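Local coordinates for protein putative NADH-flavin reductase (Lactobacillus casei ATCC 334, PDB 3H2S) that binds NADPH in a Rossmann-type fold and probably acts as an NAD(P)H-dependent oxidoreductase, at residues 102-107 with 140-145; 154-159 with 208-213. All blocks are in the same frame, centred on the assembly; numbering follows the deposited sequence.

In the fold
The two contacts follow one another along the chain: interaction 1 closes at residue 145, just before strand 153-158 opens interaction 2. Their centres lie 9 Å apart, and both belong to the same mixed sheet, in which strands 99-103, 153-158 and 209-214 are consecutive neighbours. Interaction 1 packs helix 132-145 against the end of strand 99-103; interaction 2 pairs strand 153-158 with 209-214. The seam between them is closed by probable backbone hydrogen bonds, Phe-102 N to Ile-154 O and Leu-104 N to Ile-156 O, each 2.8 Å. Strands 99-103 and 153-158 both run on toward residues that line the NADPH pocket, Ser-106 and Ser-159 among them.

Interaction 1. Residues 102-107 with 140-145. With NDP (NADPH dihydro-nicotinamide-adenine-dinucleotide phosphate), chain C.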
loop_
_atom_site.group_PDB
_atom_site.type_symbol
_atom_site.label_atom_id
_atom_site.label_comp_id
_atom_site.label_asym_id
_atom_site.label_seq_id
_atom_site.Cartn_x
_atom_site.Cartn_y
_atom_site.Cartn_z
ATOM N N PHE A 102 4.608 -13.698 -1.850
ATOM C CA PHE A 102 4.240 -13.217 -0.513
ATOM C C PHE A 102 3.604 -14.355 0.263
ATOM O O PHE A 102 2.720 -15.050 -0.263
ATOM C CB PHE A 102 3.234 -12.060 -0.614
ATOM C CG PHE A 102 3.777 -10.849 -1.287
ATOM C CD1 PHE A 102 4.305 -9.814 -0.540
ATOM C CD2 PHE A 102 3.790 -10.753 -2.678
ATOM C CE1 PHE A 102 4.850 -8.688 -1.157
ATOM C CE2 PHE A 102 4.379 -9.655 -3.312
ATOM C CZ PHE A 102 4.901 -8.616 -2.548
ATOM N N ILE A 103 4.138 -14.619 1.456
ATOM C CA ILE A 103 3.503 -15.547 2.368
ATOM C C ILE A 103 2.401 -14.791 3.110
ATOM O O ILE A 103 2.658 -13.791 3.789
ATOM C CB ILE A 103 4.463 -16.149 3.402
ATOM C CG1 ILE A 103 5.643 -16.882 2.717
ATOM C CG2 ILE A 103 3.700 -17.096 4.307
ATOM C CD1 ILE A 103 6.622 -17.506 3.705
ATOM N N LEU A 104 1.185 -15.304 3.014
ATOM C CA LEU A 104 0.026 -14.633 3.584
ATOM C C LEU A 104 -0.437 -15.381 4.831
ATOM O O LEU A 104 0.330 -16.137 5.433
ATOM C CB LEU A 104 -1.088 -14.539 2.531
ATOM C CG LEU A 104 -0.711 -13.715 1.289
ATOM C CD1 LEU A 104 -1.776 -13.846 0.206
ATOM C CD2 LEU A 104 -0.458 -12.248 1.637
ATOM N N GLY A 105 -1.643 -15.078 5.292
ATOM C CA GLY A 105 -2.169 -15.702 6.492
ATOM C C GLY A 105 -3.272 -16.686 6.165
ATOM O O GLY A 105 -3.830 -16.677 5.063
ATOM N N SER A 106 -3.640 -17.474 7.169
ATOM C CA SER A 106 -4.716 -18.440 7.048
ATOM C C SER A 106 -6.085 -17.756 7.129
ATOM O O SER A 106 -7.078 -18.259 6.616
ATOM C CB SER A 106 -4.560 -19.480 8.167
ATOM O OG SER A 106 -4.871 -20.773 7.690
ATOM N N ALA A 107 -6.142 -16.590 7.761
ATOM C CA ALA A 107 -7.424 -15.940 8.052
ATOM C C ALA A 107 -8.114 -15.348 6.818
ATOM O O ALA A 107 -9.299 -15.018 6.857
ATOM C CB ALA A 107 -7.245 -14.876 9.131
ATOM N N TYR A 140 -5.608 -7.559 4.731
ATOM C CA TYR A 140 -5.416 -6.345 3.923
ATOM C C TYR A 140 -4.265 -6.477 2.916
ATOM O O TYR A 140 -4.365 -5.994 1.784
ATOM C CB TYR A 140 -5.197 -5.133 4.818
ATOM C CG TYR A 140 -6.416 -4.718 5.656
ATOM C CD1 TYR A 140 -7.712 -4.941 5.209
ATOM C CD2 TYR A 140 -6.243 -4.021 6.840
ATOM C CE1 TYR A 140 -8.816 -4.496 5.946
ATOM C CE2 TYR A 140 -7.326 -3.588 7.595
ATOM C CZ TYR A 140 -8.610 -3.819 7.134
ATOM O OH TYR A 140 -9.684 -3.381 7.875
ATOM N N GLU A 141 -3.157 -7.086 3.338
ATOM C CA GLU A 141 -2.019 -7.332 2.435
ATOM C C GLU A 141 -2.458 -8.151 1.220
ATOM O O GLU A 141 -2.159 -7.801 0.078
ATOM C CB GLU A 141 -0.893 -8.059 3.188
ATOM C CG GLU A 141 0.266 -8.502 2.307
ATOM C CD GLU A 141 1.287 -9.347 3.051
ATOM O OE1 GLU A 141 1.012 -9.800 4.197
ATOM O OE2 GLU A 141 2.342 -9.626 2.446
ATOM N N TYR A 142 -3.266 -9.173 1.475
ATOM C CA TYR A 142 -3.844 -9.989 0.411
ATOM C C TYR A 142 -4.757 -9.164 -0.515
ATOM O O TYR A 142 -4.717 -9.304 -1.730
ATOM C CB TYR A 142 -4.637 -11.128 1.045
ATOM C CG TYR A 142 -5.590 -11.812 0.106
ATOM C CD1 TYR A 142 -6.948 -11.863 0.392
ATOM C CD2 TYR A 142 -5.129 -12.481 -1.011
ATOM C CE1 TYR A 142 -7.828 -12.535 -0.428
ATOM C CE2 TYR A 142 -6.001 -13.195 -1.830
ATOM C CZ TYR A 142 -7.347 -13.228 -1.520
ATOM O OH TYR A 142 -8.233 -13.903 -2.332
ATOM N N GLN A 143 -5.565 -8.289 0.066
ATOM C CA GLN A 143 -6.447 -7.456 -0.741
ATOM C C GLN A 143 -5.642 -6.421 -1.523
ATOM O O GLN A 143 -5.990 -6.090 -2.662
ATOM C CB GLN A 143 -7.471 -6.754 0.138
ATOM C CG GLN A 143 -8.495 -7.688 0.782
ATOM C CD GLN A 143 -9.590 -6.915 1.465
ATOM O OE1 GLN A 143 -10.773 -7.116 1.174
ATOM N NE2 GLN A 143 -9.206 -5.915 2.249
ATOM N N PHE A 144 -4.603 -5.875 -0.892
ATOM C CA PHE A 144 -3.729 -4.905 -1.563
ATOM C C PHE A 144 -3.064 -5.514 -2.796
ATOM O O PHE A 144 -2.967 -4.879 -3.842
ATOM C CB PHE A 144 -2.643 -4.394 -0.620
ATOM C CG PHE A 144 -1.521 -3.701 -1.332
ATOM C CD1 PHE A 144 -1.673 -2.405 -1.787
ATOM C CD2 PHE A 144 -0.313 -4.358 -1.572
ATOM C CE1 PHE A 144 -0.663 -1.773 -2.515
ATOM C CE2 PHE A 144 0.726 -3.715 -2.231
ATOM C CZ PHE A 144 0.542 -2.435 -2.731
ATOM N N LEU A 145 -2.566 -6.734 -2.660
ATOM C CA LEU A 145 -1.890 -7.382 -3.786
ATOM C C LEU A 145 -2.780 -7.427 -5.037
ATOM O O LEU A 145 -2.327 -7.137 -6.145
ATOM C CB LEU A 145 -1.418 -8.786 -3.398
ATOM C CG LEU A 145 -0.265 -8.894 -2.396
ATOM C CD1 LEU A 145 0.002 -10.357 -2.061
ATOM C CD2 LEU A 145 1.017 -8.218 -2.866
HETATM P PA NDP C . 9.452 -15.317 11.917
HETATM O O1A NDP C . 8.764 -14.764 13.199
HETATM O O2A NDP C . 10.308 -16.530 12.043
HETATM O O5B NDP C . 10.366 -13.920 11.625
HETATM C C5B NDP C . 10.152 -13.505 10.252
HETATM C C4B NDP C . 11.276 -12.488 9.813
HETATM O O4B NDP C . 10.817 -11.180 10.089
HETATM C C3B NDP C . 12.596 -12.641 10.642
HETATM O O3B NDP C . 13.618 -12.797 9.708
HETATM C C2B NDP C . 12.692 -11.243 11.380
HETATM O O2B NDP C . 13.961 -10.755 11.637
HETATM C C1B NDP C . 11.927 -10.370 10.337
HETATM N N9A NDP C . 11.423 -9.136 10.963
HETATM C C8A NDP C . 10.415 -9.101 11.961
HETATM N N7A NDP C . 10.108 -7.861 12.347
HETATM C C5A NDP C . 10.928 -7.037 11.546
HETATM C C6A NDP C . 11.017 -5.635 11.493
HETATM N N6A NDP C . 10.256 -4.899 12.349
HETATM N N1A NDP C . 12.081 -5.073 10.813
HETATM C C2A NDP C . 12.778 -5.899 9.978
HETATM N N3A NDP C . 12.646 -7.247 9.791
HETATM C C4A NDP C . 11.746 -7.805 10.671
HETATM O O3 NDP C . 8.151 -15.668 11.098
HETATM P PN NDP C . 7.478 -16.932 10.334
HETATM O O1N NDP C . 8.551 -17.582 9.440
HETATM O O2N NDP C . 7.025 -17.817 11.456
HETATM O O5D NDP C . 6.272 -16.452 9.344
HETATM C C5D NDP C . 6.496 -16.136 7.967
HETATM C C4D NDP C . 5.131 -15.773 7.355
HETATM O O4D NDP C . 4.260 -16.833 7.708
HETATM C C3D NDP C . 4.462 -14.444 7.814
HETATM O O3D NDP C . 3.754 -13.883 6.770
HETATM C C2D NDP C . 3.544 -14.967 8.978
HETATM O O2D NDP C . 2.416 -14.147 9.148
HETATM C C1D NDP C . 3.097 -16.316 8.310
HETATM N N1N NDP C . 2.441 -17.195 9.275
HETATM C C2N NDP C . 1.022 -17.444 9.055
HETATM C C3N NDP C . 0.314 -18.164 10.204
HETATM C C7N NDP C . -0.955 -18.827 9.695
HETATM O O7N NDP C . -1.669 -18.236 8.898
HETATM N N7N NDP C . -1.363 -20.019 10.274
HETATM C C4N NDP C . 1.125 -19.036 11.140
HETATM C C5N NDP C . 2.487 -18.487 11.481
HETATM C C6N NDP C . 3.174 -17.603 10.465
HETATM P P2B NDP C . 14.828 -11.331 12.893
HETATM O O1X NDP C . 15.276 -12.801 12.566
HETATM O O2X NDP C . 16.179 -10.523 12.893
HETATM O O3X NDP C . 14.078 -11.266 14.179
HETATM O O HOH W 1 3.969 -11.392 3.335
#
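Leu-145 lays its CD2 methyl over one face of the Phe-102 ring, a CH-pi contact 3.8 Å from the centroid and only 15° off the ring normal. Leu-104 splits its methyls: CD1 meets CD2 of Tyr-142 at 3.8 Å, while CD2 touches CD1 of Leu-145 and also lies in van der Waals contact with the carboxylate of Glu-141. Glu-141 reaches the strand because its chain runs away from the backbone N (chi1 173°) and stays extended past CG, bringing the carboxylate up to Phe-102, perpendicular to the ring plane, with OE2 3.6 Å from CD1. This is helix-on-sheet packing in a Rossmann-type fold, helix 132-145 covering the end of strand 99-103 where the chain turns into the cofactor pocket.

No direct hydrogen bond joins the segments. A water bridges them instead, 2.6 Å from Glu-141 OE2 and 2.8 Å from Ile-103 O; Glu-141 OE1 is held by the side-chain amide of Gln-138, a residue that also binds NADPH. On the cofactor side, Ser-106 N donates to the nicotinamide carboxamide oxygen O7N at 2.7 Å, with a bent N-H...O angle of 137°, and CG2 of Ile-103 rests against the nicotinamide ribose.

Interaction 2. Residues 154-159 with 208-213; sequences IGISPS and DRIVVR
Parallel strand pairing joins residues 154-159 to 208-213, next to the antiparallel edge strand 170-173 of the sheet. Gly-155 N donates to Asp-208 O, and Gly-155 O in turn accepts from Ile-210 N at 2.9 Å. The ladder continues as Ser-157 N reaches Ile-210 O, and Ser-157 O receives Val-212 N at 3.2 Å. The short strand axes approach to 4.6 Å and cross at -30°.

On one face Ile-156 and Ile-210 lie side by side, Ile-156 CG1 being 3.9 Å from Ile-210 CG1. On the same face CG2 of Ile-156 meets CG2 of Val-212. Met-192 of helix 189-201 packs on both Ile-156 and Val-212, so a helix covers this face, as in the parallel alpha/beta core of a Rossmann-type fold.

The other face carries Arg-209. Its chain bends at chi2 (-93°) and chi3 and swings the guanidinium beside Ser-157, where NH1 donates to OG at 3.0 Å, the hydroxyl lying at the guanidinium edge, close to its plane. That hydroxyl also bonds Gly-105 O; NH1 has a second partner in Ser-108 OG, NE forms a salt bridge with Asp-175, and Tyr-142 adds a cation-pi contact. A leucine in place of Arg-209 would probably leave Asp-175 without its ion-pair partner and deprive both Ser-157 and Ser-108 of a donor.

At the pocket end, Ser-159, which contacts NADPH, donates through OG to Val-212 O at 2.8 Å, from a position tilted 33° out of the carbonyl plane; its backbone N adds a weak bond to the same oxygen.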
loop_
_atom_site.group_PDB
_atom_site.type_symbol
_atom_site.label_atom_id
_atom_site.label_comp_id
_atom_site.label_asym_id
_atom_site.label_seq_id
_atom_site.Cartn_x
_atom_site.Cartn_y
_atom_site.Cartn_z
ATOM N N ILE A 154 2.810 -13.324 -6.378
ATOM C CA ILE A 154 2.180 -14.601 -6.116
ATOM C C ILE A 154 1.913 -14.681 -4.607
ATOM O O ILE A 154 2.786 -14.378 -3.797
ATOM C CB ILE A 154 3.085 -15.780 -6.522
ATOM C CG1 ILE A 154 3.378 -15.774 -8.027
ATOM C CG2 ILE A 154 2.448 -17.120 -6.124
ATOM C CD1 ILE A 154 4.563 -16.666 -8.400
ATOM N N GLY A 155 0.676 -15.001 -4.232
ATOM C CA GLY A 155 0.348 -15.174 -2.820
ATOM C C GLY A 155 0.242 -16.638 -2.431
ATOM O O GLY A 155 -0.321 -17.456 -3.174
ATOM N N ILE A 156 0.862 -16.994 -1.308
ATOM C CA ILE A 156 0.727 -18.332 -0.763
ATOM C C ILE A 156 0.374 -18.271 0.723
ATOM O O ILE A 156 1.127 -17.721 1.548
ATOM C CB ILE A 156 2.020 -19.167 -0.922
ATOM C CG1 ILE A 156 2.480 -19.185 -2.378
ATOM C CG2 ILE A 156 1.791 -20.587 -0.409
ATOM C CD1 ILE A 156 3.792 -19.934 -2.596
ATOM N N SER A 157 -0.782 -18.838 1.056
ATOM C CA SER A 157 -1.219 -18.904 2.444
ATOM C C SER A 157 -0.828 -20.262 2.995
ATOM O O SER A 157 -1.006 -21.286 2.311
ATOM C CB SER A 157 -2.738 -18.725 2.547
ATOM O OG SER A 157 -3.110 -17.376 2.359
ATOM N N PRO A 158 -0.378 -20.289 4.263
ATOM C CA PRO A 158 -0.197 -21.526 4.984
ATOM C C PRO A 158 -1.548 -22.131 5.346
ATOM O O PRO A 158 -2.553 -21.432 5.371
ATOM C CB PRO A 158 0.560 -21.104 6.260
ATOM C CG PRO A 158 0.887 -19.628 6.095
ATOM C CD PRO A 158 -0.087 -19.101 5.097
ATOM N N SER A 159 -1.541 -23.392 5.741
ATOM C CA SER A 159 -2.640 -23.966 6.504
ATOM C C SER A 159 -2.670 -23.333 7.893
ATOM O O SER A 159 -1.747 -22.613 8.275
ATOM C CB SER A 159 -2.433 -25.470 6.638
ATOM O OG SER A 159 -2.315 -26.061 5.358
ATOM N N ASP A 208 -2.335 -14.629 -8.364
ATOM C CA ASP A 208 -3.338 -15.475 -7.739
ATOM C C ASP A 208 -2.826 -15.842 -6.352
ATOM O O ASP A 208 -1.665 -15.604 -6.021
ATOM C CB ASP A 208 -3.557 -16.733 -8.580
ATOM C CG ASP A 208 -4.925 -17.361 -8.364
ATOM O OD1 ASP A 208 -5.634 -16.968 -7.411
ATOM O OD2 ASP A 208 -5.256 -18.309 -9.104
ATOM N N ARG A 209 -3.702 -16.415 -5.541
ATOM C CA ARG A 209 -3.320 -16.929 -4.236
ATOM C C ARG A 209 -3.592 -18.425 -4.194
ATOM O O ARG A 209 -4.637 -18.877 -4.646
ATOM C CB ARG A 209 -4.115 -16.229 -3.139
ATOM C CG ARG A 209 -3.678 -16.620 -1.733
ATOM C CD ARG A 209 -4.482 -17.770 -1.166
ATOM N NE ARG A 209 -5.892 -17.422 -1.031
ATOM C CZ ARG A 209 -6.403 -16.789 0.020
ATOM N NH1 ARG A 209 -5.625 -16.494 1.059
ATOM N NH2 ARG A 209 -7.693 -16.445 0.036
ATOM N N ILE A 210 -2.612 -19.190 -3.726
ATOM C CA ILE A 210 -2.829 -20.591 -3.402
ATOM C C ILE A 210 -2.631 -20.865 -1.907
ATOM O O ILE A 210 -2.129 -20.017 -1.178
ATOM C CB ILE A 210 -1.935 -21.507 -4.247
ATOM C CG1 ILE A 210 -0.454 -21.147 -4.060
ATOM C CG2 ILE A 210 -2.354 -21.429 -5.738
ATOM C CD1 ILE A 210 0.522 -22.203 -4.618
ATOM N N VAL A 211 -3.117 -22.013 -1.443
ATOM C CA VAL A 211 -2.896 -22.430 -0.057
ATOM C C VAL A 211 -2.215 -23.787 -0.134
ATOM O O VAL A 211 -2.512 -24.575 -1.030
ATOM C CB VAL A 211 -4.223 -22.581 0.711
ATOM C CG1 VAL A 211 -5.217 -23.460 -0.063
ATOM C CG2 VAL A 211 -3.990 -23.136 2.111
ATOM N N VAL A 212 -1.354 -24.083 0.831
ATOM C CA VAL A 212 -0.654 -25.372 0.820
ATOM C C VAL A 212 -0.728 -26.083 2.163
ATOM O O VAL A 212 -0.716 -25.438 3.209
ATOM C CB VAL A 212 0.816 -25.218 0.368
ATOM C CG1 VAL A 212 0.865 -24.866 -1.105
ATOM C CG2 VAL A 212 1.527 -24.149 1.180
ATOM N N ARG A 213 -0.826 -27.412 2.130
ATOM C CA ARG A 213 -0.716 -28.210 3.346
ATOM C C ARG A 213 0.290 -29.342 3.140
ATOM O O ARG A 213 0.621 -29.694 1.997
ATOM C CB ARG A 213 -2.080 -28.787 3.741
ATOM C CG ARG A 213 -2.585 -29.891 2.803
ATOM C CD ARG A 213 -3.774 -30.613 3.424
ATOM N NE ARG A 213 -4.444 -31.515 2.489
ATOM C CZ ARG A 213 -4.125 -32.798 2.313
ATOM N NH1 ARG A 213 -3.052 -33.315 2.900
ATOM N NH2 ARG A 213 -4.841 -33.550 1.483
#